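Local coordinates for uncharacterized protein (Legionella longbeachae NSW150, PDB 4JZA) that probably hydrolyses the 3-phosphate of phosphatidylinositol 3-phosphate, acting as a phosphoinositide phosphatase that may alter host lipid metabolism, at residues Ser375-Thr380 with Leu414-Ser419; Pro439-Leu444 with Ser549-Lys554; Leu20-Val25 with Gly363-Leu368. One frame throughout, in Å; residues are numbered along the deposited sequence.

Contact 1 of 3, residues Ser375-Thr380 with Leu414-Ser419; sequences SSHIAT and LQTLIS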
ATOM      1  N   SER A 375      14.326  -6.603  -4.923  1.00 36.68           N
ATOM      2  CA  SER A 375      12.876  -6.664  -4.960  1.00 36.64           C
ATOM      3  C   SER A 375      12.322  -6.667  -3.545  1.00 37.57           C
ATOM      4  O   SER A 375      13.063  -6.775  -2.590  1.00 39.28           O
ATOM      5  CB  SER A 375      12.392  -7.889  -5.735  1.00 37.33           C
ATOM      6  OG  SER A 375      12.239  -9.010  -4.889  1.00 37.33           O
ATOM      7  N   SER A 376      11.013  -6.527  -3.421  1.00 42.06           N
ATOM      8  CA  SER A 376      10.329  -6.800  -2.173  1.00 40.67           C
ATOM      9  C   SER A 376      10.381  -8.299  -1.925  1.00 43.54           C
ATOM     10  O   SER A 376      10.489  -9.082  -2.851  1.00 42.87           O
ATOM     11  CB  SER A 376       8.884  -6.335  -2.240  1.00 41.01           C
ATOM     12  OG  SER A 376       8.815  -4.937  -2.372  1.00 40.66           O
ATOM     13  N   HIS A 377      10.321  -8.692  -0.665  1.00 43.10           N
ATOM     14  CA  HIS A 377      10.473 -10.079  -0.290  1.00 43.24           C
ATOM     15  C   HIS A 377       9.634 -10.929  -1.225  1.00 40.80           C
ATOM     16  O   HIS A 377       8.597 -10.527  -1.582  1.00 41.79           O
ATOM     17  CB  HIS A 377      10.028 -10.301   1.167  1.00 42.76           C
ATOM     18  CG  HIS A 377      10.620 -11.533   1.777  1.00 43.50           C
ATOM     19  ND1 HIS A 377      10.009 -12.759   1.706  1.00 44.34           N
ATOM     20  CD2 HIS A 377      11.800 -11.740   2.400  1.00 43.80           C
ATOM     21  CE1 HIS A 377      10.768 -13.660   2.293  1.00 44.72           C
ATOM     22  NE2 HIS A 377      11.857 -13.064   2.736  1.00 44.60           N
ATOM     23  N   ILE A 378      10.100 -12.095  -1.632  1.00 43.12           N
ATOM     24  CA  ILE A 378       9.354 -12.940  -2.607  1.00 43.79           C
ATOM     25  C   ILE A 378       7.995 -13.421  -2.084  1.00 43.61           C
ATOM     26  O   ILE A 378       7.093 -13.708  -2.858  1.00 40.32           O
ATOM     27  CB  ILE A 378      10.172 -14.187  -3.042  1.00 43.13           C
ATOM     28  CG1 ILE A 378      10.723 -14.957  -1.832  1.00 41.92           C
ATOM     29  CG2 ILE A 378      11.347 -13.798  -3.931  1.00 42.01           C
ATOM     30  CD1 ILE A 378      11.058 -16.388  -2.164  1.00 42.31           C
ATOM     31  N   ALA A 379       7.850 -13.488  -0.766  1.00 47.10           N
ATOM     32  CA  ALA A 379       6.601 -13.927  -0.162  1.00 48.27           C
ATOM     33  C   ALA A 379       5.786 -12.709   0.190  1.00 47.57           C
ATOM     34  O   ALA A 379       6.339 -11.624   0.431  1.00 48.64           O
ATOM     35  CB  ALA A 379       6.874 -14.739   1.078  1.00 48.15           C
ATOM     36  N   THR A 380       4.471 -12.859   0.233  1.00 46.26           N
ATOM     37  CA  THR A 380       3.628 -11.674   0.442  1.00 46.02           C
ATOM     38  C   THR A 380       3.047 -11.584   1.852  1.00 43.03           C
ATOM     39  O   THR A 380       2.309 -12.440   2.276  1.00 45.70           O
ATOM     40  CB  THR A 380       2.546 -11.548  -0.638  1.00 44.49           C
ATOM     41  OG1 THR A 380       1.622 -10.544  -0.244  1.00 43.36           O
ATOM     42  CG2 THR A 380       1.827 -12.875  -0.854  1.00 45.69           C
ATOM     43  N   LEU A 414      20.125 -15.893  -2.608  1.00 48.54           N
ATOM     44  CA  LEU A 414      18.903 -15.205  -2.134  1.00 46.49           C
ATOM     45  C   LEU A 414      19.177 -14.642  -0.753  1.00 45.22           C
ATOM     46  O   LEU A 414      19.027 -15.318   0.268  1.00 42.16           O
ATOM     47  CB  LEU A 414      17.729 -16.174  -2.062  1.00 50.40           C
ATOM     48  CG  LEU A 414      16.296 -15.649  -2.051  1.00 51.91           C
ATOM     49  CD1 LEU A 414      15.277 -16.786  -2.019  1.00 53.17           C
ATOM     50  CD2 LEU A 414      16.099 -14.714  -0.885  1.00 51.72           C
ATOM     51  N   GLN A 415      19.630 -13.400  -0.721  1.00 46.98           N
ATOM     52  CA  GLN A 415      20.035 -12.781   0.524  1.00 48.72           C
ATOM     53  C   GLN A 415      18.908 -11.939   1.091  1.00 49.44           C
ATOM     54  O   GLN A 415      18.525 -10.942   0.507  1.00 51.70           O
ATOM     55  CB  GLN A 415      21.264 -11.917   0.295  1.00 48.27           C
ATOM     56  CG  GLN A 415      21.999 -11.539   1.560  1.00 50.63           C
ATOM     57  CD  GLN A 415      23.008 -10.449   1.324  1.00 52.33           C
ATOM     58  OE1 GLN A 415      22.674  -9.383   0.824  1.00 58.07           O
ATOM     59  NE2 GLN A 415      24.248 -10.708   1.684  1.00 48.13           N
ATOM     60  N   THR A 416      18.374 -12.352   2.229  1.00 49.05           N
ATOM     61  CA  THR A 416      17.268 -11.638   2.828  1.00 50.56           C
ATOM     62  C   THR A 416      17.693 -10.928   4.094  1.00 50.63           C
ATOM     63  O   THR A 416      18.407 -11.475   4.920  1.00 47.94           O
ATOM     64  CB  THR A 416      16.094 -12.570   3.154  1.00 52.36           C
ATOM     65  OG1 THR A 416      16.487 -13.498   4.163  1.00 50.63           O
ATOM     66  CG2 THR A 416      15.661 -13.321   1.926  1.00 54.67           C
ATOM     67  N   LEU A 417      17.232  -9.697   4.238  1.00 49.28           N
ATOM     68  CA  LEU A 417      17.525  -8.910   5.414  1.00 49.19           C
ATOM     69  C   LEU A 417      16.265  -8.716   6.234  1.00 46.14           C
ATOM     70  O   LEU A 417      15.703  -7.640   6.258  1.00 41.26           O
ATOM     71  CB  LEU A 417      18.104  -7.563   5.001  1.00 50.98           C
ATOM     72  CG  LEU A 417      19.353  -7.679   4.131  1.00 51.51           C
ATOM     73  CD1 LEU A 417      19.804  -6.332   3.604  1.00 47.94           C
ATOM     74  CD2 LEU A 417      20.474  -8.369   4.886  1.00 53.35           C
ATOM     75  N   ILE A 418      15.822  -9.773   6.898  1.00 46.06           N
ATOM     76  CA  ILE A 418      14.623  -9.705   7.714  1.00 44.28           C
ATOM     77  C   ILE A 418      14.842 -10.350   9.073  1.00 41.94           C
ATOM     78  O   ILE A 418      15.795 -11.081   9.269  1.00 43.61           O
ATOM     79  CB  ILE A 418      13.412 -10.335   7.007  1.00 43.63           C
ATOM     80  CG1 ILE A 418      13.483 -11.854   7.049  1.00 42.26           C
ATOM     81  CG2 ILE A 418      13.319  -9.847   5.577  1.00 42.64           C
ATOM     82  CD1 ILE A 418      12.362 -12.516   6.293  1.00 40.02           C
ATOM     83  N   SER A 419      13.954 -10.058  10.012  1.00 40.26           N
ATOM     84  CA  SER A 419      14.126 -10.499  11.385  1.00 43.39           C
ATOM     85  C   SER A 419      12.917 -11.217  11.953  1.00 43.22           C
ATOM     86  O   SER A 419      12.068 -10.609  12.589  1.00 43.10           O
ATOM     87  CB  SER A 419      14.468  -9.307  12.267  1.00 42.74           C
ATOM     88  OG  SER A 419      15.486  -8.538  11.677  1.00 45.09           O
TER
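Beyond one end of the parallel part of the large mixed sheet, His377 and Ile378, in the loop leaving strand 365-374, meet Leu414, Thr416 and Ile418 from strand 412-416 and the residues just after it. Strand 545-549 lies between these two strands, so the contact bridges over a neighbour: Ser549 touches both His377 and Thr416. The imidazole carries most of the contact. CG of His377 stands opposite the backbone N (chi1 -158°), which swings the CD2-NE2 side of the ring toward the other segment. There the CD1 methyl of Ile418 approaches NE2 of His377 to 3.6 Å, while CG2 of Ile418 lies 4.0 Å from CD2 of His377; the two side chains run at roughly right angles. A third methyl, Thr416 CG2, comes obliquely within 3.9 Å of His377 NE2. Within its own segment, Ala379 CB sits at the ring edge, in plane, and Ala379 N gives a weak hydrogen bond to His377 ND1 (3.4 Å, 164°). Further along, Ile378 CD1 meets Leu414 CD1 at 4.2 Å. Thr416 divides its two branches: OG1 is hydrogen-bonded to Asn465, which fixes the rotation that presents its methyl to the imidazole. No hydrogen bond joins the segments; buried methyl groups hold the imidazole by van der Waals contact, and the Thr416 hydroxyl is satisfied by Asn465 outside them.

Contact 2 of 3, residues Pro439-Leu444 with Ser549-Lys554; sequences PPDLDL and SCVSGK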
ATOM      1  N   PRO A 439       5.089  -8.939  13.493  1.00 54.78           N
ATOM      2  CA  PRO A 439       5.646  -8.694  12.183  1.00 52.51           C
ATOM      3  C   PRO A 439       5.615  -9.965  11.343  1.00 53.30           C
ATOM      4  O   PRO A 439       5.695 -11.099  11.866  1.00 48.43           O
ATOM      5  CB  PRO A 439       7.093  -8.279  12.472  1.00 53.55           C
ATOM      6  CG  PRO A 439       7.069  -7.722  13.834  1.00 55.12           C
ATOM      7  CD  PRO A 439       5.973  -8.459  14.565  1.00 56.54           C
ATOM      8  N   PRO A 440       5.513  -9.778  10.031  1.00 53.04           N
ATOM      9  CA  PRO A 440       5.348 -10.900   9.114  1.00 50.14           C
ATOM     10  C   PRO A 440       6.641 -11.656   8.881  1.00 45.40           C
ATOM     11  O   PRO A 440       6.630 -12.760   8.358  1.00 48.71           O
ATOM     12  CB  PRO A 440       4.913 -10.202   7.833  1.00 51.15           C
ATOM     13  CG  PRO A 440       5.612  -8.851   7.896  1.00 51.73           C
ATOM     14  CD  PRO A 440       5.582  -8.470   9.332  1.00 51.12           C
ATOM     15  N   ASP A 441       7.752 -11.065   9.289  1.00 45.63           N
ATOM     16  CA  ASP A 441       9.096 -11.619   9.039  1.00 44.64           C
ATOM     17  C   ASP A 441       9.164 -13.150   9.260  1.00 43.19           C
ATOM     18  O   ASP A 441       9.738 -13.833   8.442  1.00 43.07           O
ATOM     19  CB  ASP A 441      10.212 -10.908   9.872  1.00 45.15           C
ATOM     20  CG  ASP A 441      10.337  -9.369   9.610  1.00 45.64           C
ATOM     21  OD1 ASP A 441       9.308  -8.670   9.680  1.00 48.66           O
ATOM     22  OD2 ASP A 441      11.461  -8.825   9.389  1.00 44.26           O
ATOM     23  N   LEU A 442       8.594 -13.708  10.325  1.00 42.15           N
ATOM     24  CA  LEU A 442       8.757 -15.159  10.538  1.00 45.67           C
ATOM     25  C   LEU A 442       8.006 -15.971   9.468  1.00 46.20           C
ATOM     26  O   LEU A 442       8.542 -16.922   8.866  1.00 43.08           O
ATOM     27  CB  LEU A 442       8.354 -15.580  11.956  1.00 49.19           C
ATOM     28  CG  LEU A 442       8.310 -17.098  12.210  1.00 56.33           C
ATOM     29  CD1 LEU A 442       9.690 -17.740  12.114  1.00 57.68           C
ATOM     30  CD2 LEU A 442       7.664 -17.440  13.547  1.00 57.37           C
ATOM     31  N   ASP A 443       6.776 -15.570   9.197  1.00 47.67           N
ATOM     32  CA  ASP A 443       6.018 -16.186   8.094  1.00 48.76           C
ATOM     33  C   ASP A 443       6.729 -16.023   6.771  1.00 46.86           C
ATOM     34  O   ASP A 443       6.886 -16.972   6.028  1.00 45.42           O
ATOM     35  CB  ASP A 443       4.579 -15.636   8.019  1.00 50.89           C
ATOM     36  CG  ASP A 443       3.661 -16.215   9.122  1.00 53.31           C
ATOM     37  OD1 ASP A 443       3.817 -17.388   9.563  1.00 51.10           O
ATOM     38  OD2 ASP A 443       2.778 -15.476   9.563  1.00 55.23           O
ATOM     39  N   LEU A 444       7.198 -14.821   6.475  1.00 47.96           N
ATOM     40  CA  LEU A 444       7.933 -14.617   5.212  1.00 45.60           C
ATOM     41  C   LEU A 444       9.180 -15.501   5.111  1.00 43.99           C
ATOM     42  O   LEU A 444       9.430 -16.098   4.088  1.00 40.75           O
ATOM     43  CB  LEU A 444       8.345 -13.149   5.053  1.00 45.13           C
ATOM     44  CG  LEU A 444       7.230 -12.124   5.107  1.00 45.58           C
ATOM     45  CD1 LEU A 444       7.721 -10.715   4.815  1.00 46.74           C
ATOM     46  CD2 LEU A 444       6.137 -12.505   4.159  1.00 43.78           C
ATOM     47  N   SER A 549      16.662  -9.084  -0.763  1.00 40.77           N
ATOM     48  CA  SER A 549      15.575  -8.234  -0.360  1.00 40.27           C
ATOM     49  C   SER A 549      15.591  -8.043   1.136  1.00 40.89           C
ATOM     50  O   SER A 549      16.175  -8.836   1.866  1.00 41.47           O
ATOM     51  CB  SER A 549      14.266  -8.862  -0.742  1.00 39.45           C
ATOM     52  OG  SER A 549      14.050  -9.990   0.063  1.00 42.49           O
ATOM     53  N   CYS A 550      14.960  -6.960   1.570  1.00 39.06           N
ATOM     54  CA  CYS A 550      14.455  -6.835   2.915  1.00 37.70           C
ATOM     55  C   CYS A 550      12.950  -7.011   2.757  1.00 39.23           C
ATOM     56  O   CYS A 550      12.532  -7.478   1.733  1.00 42.51           O
ATOM     57  CB  CYS A 550      14.810  -5.480   3.472  1.00 35.98           C
ATOM     58  SG  CYS A 550      14.320  -4.082   2.442  0.95 33.20           S
ATOM     59  N   VAL A 551      12.127  -6.681   3.738  1.00 38.17           N
ATOM     60  CA  VAL A 551      10.694  -6.949   3.582  1.00 39.88           C
ATOM     61  C   VAL A 551      10.118  -6.146   2.400  1.00 40.26           C
ATOM     62  O   VAL A 551       9.337  -6.660   1.615  1.00 39.59           O
ATOM     63  CB  VAL A 551       9.885  -6.616   4.876  1.00 39.34           C
ATOM     64  CG1 VAL A 551       8.394  -6.711   4.623  1.00 36.73           C
ATOM     65  CG2 VAL A 551      10.263  -7.556   6.018  1.00 40.70           C
ATOM     66  N   SER A 552      10.462  -4.872   2.319  1.00 39.79           N
ATOM     67  CA  SER A 552       9.944  -4.000   1.284  1.00 38.92           C
ATOM     68  C   SER A 552      10.919  -3.786   0.128  1.00 42.41           C
ATOM     69  O   SER A 552      10.527  -3.301  -0.922  1.00 46.66           O
ATOM     70  CB  SER A 552       9.710  -2.635   1.872  1.00 38.55           C
ATOM     71  OG  SER A 552      10.958  -2.050   2.224  1.00 37.71           O
ATOM     72  N   GLY A 553      12.190  -4.061   0.364  1.00 43.61           N
ATOM     73  CA  GLY A 553      13.204  -3.865  -0.644  1.00 44.04           C
ATOM     74  C   GLY A 553      13.678  -2.433  -0.772  1.00 44.67           C
ATOM     75  O   GLY A 553      14.475  -2.131  -1.641  1.00 41.39           O
ATOM     76  N   LYS A 554      13.183  -1.540   0.073  1.00 40.36           N
ATOM     77  CA  LYS A 554      13.636  -0.162   0.011  1.00 41.58           C
ATOM     78  C   LYS A 554      14.447   0.301   1.203  1.00 42.91           C
ATOM     79  O   LYS A 554      14.964   1.405   1.199  1.00 43.24           O
ATOM     80  CB  LYS A 554      12.464   0.788  -0.212  1.00 38.65           C
ATOM     81  CG  LYS A 554      11.172   0.351   0.433  1.00 39.43           C
ATOM     82  CD  LYS A 554      10.140   1.454   0.354  1.00 39.56           C
ATOM     83  CE  LYS A 554       9.112   1.328   1.459  1.00 39.32           C
ATOM     84  NZ  LYS A 554       9.573   1.952   2.722  1.00 42.17           N
TER
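Asp441 and Val551 have the closest CA atoms here, 7.4 Å apart, where the first turn of helix 441-454, with Leu444 N bonded to Pro440 O at 2.8 Å, faces the loop after strand 545-549. Val551 fills the interval with its two methyls, one to each partner. CG1, opposite the backbone N (chi1 172°), meets Leu444 CD1 at 4.1 Å, and the two side chains run at about a right angle. CG2 of Val551 comes up to the carboxylate of Asp441 almost evenly, 3.8 Å from OD2 and 3.9 Å from OD1. That carboxylate finds its polar partner elsewhere, since OD2 accepts a hydrogen bond from Ser419 N; the valine merely packs against a group already held. Within the loop, Lys554 N donates to Ser552 OG (3.1 Å, 170°), forming an ST turn around Gly553, whose phi is positive. Cys550, next to Val551, has its side chain against Arg556 and Lys557 of helix 556-574. The run from Cys550 to Arg556 matches the CX5R signature of cysteine-based phosphatases, and a tight loop between a strand and a helix is the form of their P-loop, consistent with a phosphate-binding site here.

Contact 3 of 3, residues Leu20-Val25 with Gly363-Leu368; sequences LSALEV and GNMREL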
ATOM      1  N   LEU A  20      27.687  14.518 -21.018  1.00 61.51           N
ATOM      2  CA  LEU A  20      26.268  14.496 -21.433  1.00 61.84           C
ATOM      3  C   LEU A  20      26.025  13.457 -22.512  1.00 60.58           C
ATOM      4  O   LEU A  20      24.964  12.843 -22.591  1.00 69.46           O
ATOM      5  CB  LEU A  20      25.815  15.863 -21.944  1.00 64.58           C
ATOM      6  CG  LEU A  20      25.861  17.012 -20.939  1.00 69.68           C
ATOM      7  CD1 LEU A  20      25.428  18.326 -21.590  1.00 71.80           C
ATOM      8  CD2 LEU A  20      25.007  16.708 -19.709  1.00 70.99           C
ATOM      9  N   SER A  21      27.028  13.295 -23.357  1.00 65.24           N
ATOM     10  CA  SER A  21      26.992  12.424 -24.517  1.00 65.65           C
ATOM     11  C   SER A  21      27.194  10.958 -24.139  1.00 66.97           C
ATOM     12  O   SER A  21      26.608  10.080 -24.752  1.00 66.84           O
ATOM     13  CB  SER A  21      28.099  12.861 -25.492  1.00 67.23           C
ATOM     14  OG  SER A  21      27.740  12.597 -26.816  1.00 64.68           O
ATOM     15  N   ALA A  22      28.047  10.685 -23.150  1.00 66.96           N
ATOM     16  CA  ALA A  22      28.221   9.315 -22.650  1.00 63.50           C
ATOM     17  C   ALA A  22      26.965   8.855 -21.911  1.00 63.12           C
ATOM     18  O   ALA A  22      26.632   7.655 -21.894  1.00 62.54           O
ATOM     19  CB  ALA A  22      29.399   9.252 -21.720  1.00 65.28           C
ATOM     20  N   LEU A  23      26.298   9.831 -21.285  1.00 58.49           N
ATOM     21  CA  LEU A  23      25.055   9.608 -20.609  1.00 56.49           C
ATOM     22  C   LEU A  23      24.022   9.271 -21.668  1.00 58.06           C
ATOM     23  O   LEU A  23      23.323   8.288 -21.503  1.00 60.37           O
ATOM     24  CB  LEU A  23      24.633  10.817 -19.753  1.00 56.41           C
ATOM     25  CG  LEU A  23      25.390  11.164 -18.447  1.00 54.27           C
ATOM     26  CD1 LEU A  23      24.779  12.397 -17.774  1.00 50.10           C
ATOM     27  CD2 LEU A  23      25.408   9.986 -17.490  1.00 56.34           C
ATOM     28  N   GLU A  24      23.955  10.015 -22.779  1.00 61.79           N
ATOM     29  CA  GLU A  24      22.965   9.678 -23.865  1.00 64.87           C
ATOM     30  C   GLU A  24      23.106   8.256 -24.383  1.00 59.58           C
ATOM     31  O   GLU A  24      22.138   7.556 -24.629  1.00 57.25           O
ATOM     32  CB  GLU A  24      23.041  10.646 -25.055  1.00 68.16           C
ATOM     33  CG  GLU A  24      22.002  11.767 -25.035  1.00 73.23           C
ATOM     34  CD  GLU A  24      20.558  11.250 -25.013  1.00 77.58           C
ATOM     35  OE1 GLU A  24      19.718  11.880 -24.334  1.00 87.49           O
ATOM     36  OE2 GLU A  24      20.246  10.224 -25.656  1.00 72.97           O
ATOM     37  N   VAL A  25      24.343   7.820 -24.493  1.00 61.20           N
ATOM     38  CA  VAL A  25      24.627   6.506 -25.013  1.00 65.28           C
ATOM     39  C   VAL A  25      24.074   5.425 -24.064  1.00 62.70           C
ATOM     40  O   VAL A  25      23.306   4.557 -24.486  1.00 55.49           O
ATOM     41  CB  VAL A  25      26.154   6.361 -25.302  1.00 71.07           C
ATOM     42  CG1 VAL A  25      26.549   4.899 -25.508  1.00 71.80           C
ATOM     43  CG2 VAL A  25      26.548   7.200 -26.526  1.00 70.27           C
ATOM     44  N   GLY A 363      34.564  11.090 -20.964  1.00 78.73           N
ATOM     45  CA  GLY A 363      33.321  10.424 -21.308  1.00 70.49           C
ATOM     46  C   GLY A 363      33.379   8.923 -21.412  1.00 65.58           C
ATOM     47  O   GLY A 363      32.426   8.327 -21.884  1.00 63.39           O
ATOM     48  N   ASN A 364      34.449   8.303 -20.919  1.00 65.13           N
ATOM     49  CA  ASN A 364      34.507   6.838 -20.828  1.00 68.84           C
ATOM     50  C   ASN A 364      33.826   6.279 -19.586  1.00 67.17           C
ATOM     51  O   ASN A 364      34.101   6.694 -18.455  1.00 64.18           O
ATOM     52  CB  ASN A 364      35.950   6.350 -20.801  1.00 77.08           C
ATOM     53  CG  ASN A 364      36.753   6.885 -21.953  1.00 81.40           C
ATOM     54  OD1 ASN A 364      36.422   6.632 -23.116  1.00 76.67           O
ATOM     55  ND2 ASN A 364      37.802   7.644 -21.648  1.00 80.48           N
HETATM   56  N   MSE A 365      32.956   5.311 -19.811  1.00 67.89           N
HETATM   57  CA  MSE A 365      32.272   4.630 -18.746  1.00 67.53           C
HETATM   58  C   MSE A 365      32.963   3.368 -18.409  1.00 62.05           C
HETATM   59  O   MSE A 365      33.297   2.630 -19.287  1.00 52.67           O
HETATM   60  CB  MSE A 365      30.936   4.178 -19.298  1.00 74.67           C
HETATM   61  CG  MSE A 365      29.999   5.354 -19.385  1.00 87.73           C
HETATM   62 SE   MSE A 365      29.093   5.464 -17.648  0.84 95.56          SE
HETATM   63  CE  MSE A 365      27.829   6.786 -18.408  1.00 91.16           C
ATOM     64  N   ARG A 366      33.119   3.052 -17.134  1.00 64.11           N
ATOM     65  CA  ARG A 366      33.515   1.701 -16.774  1.00 61.74           C
ATOM     66  C   ARG A 366      32.514   1.121 -15.779  1.00 60.68           C
ATOM     67  O   ARG A 366      32.100   1.827 -14.864  1.00 58.15           O
ATOM     68  CB  ARG A 366      34.897   1.708 -16.172  1.00 62.44           C
ATOM     69  CG  ARG A 366      35.345   0.305 -15.762  1.00 69.00           C
ATOM     70  CD  ARG A 366      36.880   0.196 -15.747  1.00 71.42           C
ATOM     71  NE  ARG A 366      37.459   1.273 -14.955  1.00 66.22           N
ATOM     72  CZ  ARG A 366      37.681   1.216 -13.645  1.00 65.05           C
ATOM     73  NH1 ARG A 366      37.417   0.121 -12.940  1.00 59.97           N
ATOM     74  NH2 ARG A 366      38.188   2.270 -13.035  1.00 67.49           N
ATOM     75  N   GLU A 367      32.153  -0.150 -15.961  1.00 56.86           N
ATOM     76  CA  GLU A 367      31.380  -0.891 -14.984  1.00 54.74           C
ATOM     77  C   GLU A 367      32.140  -1.208 -13.718  1.00 52.05           C
ATOM     78  O   GLU A 367      33.014  -2.017 -13.766  1.00 57.60           O
ATOM     79  CB  GLU A 367      30.974  -2.236 -15.563  1.00 61.02           C
ATOM     80  CG  GLU A 367      29.952  -2.143 -16.677  1.00 71.12           C
ATOM     81  CD  GLU A 367      29.156  -3.436 -16.847  1.00 81.63           C
ATOM     82  OE1 GLU A 367      28.129  -3.390 -17.557  1.00 89.00           O
ATOM     83  OE2 GLU A 367      29.529  -4.491 -16.263  1.00 83.24           O
ATOM     84  N   LEU A 368      31.778  -0.639 -12.567  1.00 53.52           N
ATOM     85  CA  LEU A 368      32.420  -0.964 -11.264  1.00 49.54           C
ATOM     86  C   LEU A 368      31.782  -2.153 -10.535  1.00 49.36           C
ATOM     87  O   LEU A 368      32.384  -2.809  -9.685  1.00 48.70           O
ATOM     88  CB  LEU A 368      32.356   0.240 -10.348  1.00 49.24           C
ATOM     89  CG  LEU A 368      33.059   1.478 -10.906  1.00 50.17           C
ATOM     90  CD1 LEU A 368      33.011   2.608  -9.887  1.00 50.10           C
ATOM     91  CD2 LEU A 368      34.510   1.195 -11.294  1.00 50.31           C
TER
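Met365, modelled as selenomethionine, reaches helix 17-26 with its terminal methyl. CG lies opposite the carbonyl carbon, and the chain then bends sharply at the next bond (chi2 -88°) before running extended through selenium, a course that carries CE to the helix. CE of Met365 lies 3.8 Å from Ala22 O and 4.4 Å from Ala22 CB, and on another side it meets Leu23 CD2 at 4.1 Å. Leu23 starts from a CA-CB bond directed away from the strand; with CG beside the backbone N (chi1 -71°) and CD1 carrying the chain on extended, the second branch, CD2, is left to touch CE of Met365, the two side chains crossing at about a right angle. Helix 17-26 links strands 5-10 and 31-35, parallel neighbours at one end of the mixed sheet, as the helix of a beta-alpha-beta crossover, whereas Met365 belongs to the hairpin of strands 352-359 and 365-374, several strands away. Met365 also touches Leu357 and Leu359 on the hairpin partner strand 352-359. At the hairpin turn, Ala22 points its methyl at the backbone of Gly363, with CB 3.2 Å from the carbonyl O and 4.0 Å from C of Gly363. At the backbone angles of Gly363 (phi 103°) a side chain would press on the carbonyl of the residue before it and point toward Ala22.

From the N terminus, contact 3 opens on helix 17-26 and closes at residues 363-368, joining the first crossover of the sheet to the 352-374 hairpin over more than 300 residues. Contact 1 opens past the other end of strand 365-374 and closes at 414-419, tying that loop to the end of strand 412-416 around helix 388-402. Contact 2 ties the start of helix 441-454 to the loop between strand 545-549 and helix 556-574. The three follow in series, none nested or crossed. Contacts 1 and 2 adjoin through probable hydrogen bonds of Leu417 N with Ser549 O and Ser376 OG with Ser552 O; contact 3 lies about 32 Å from contact 1, centre to centre.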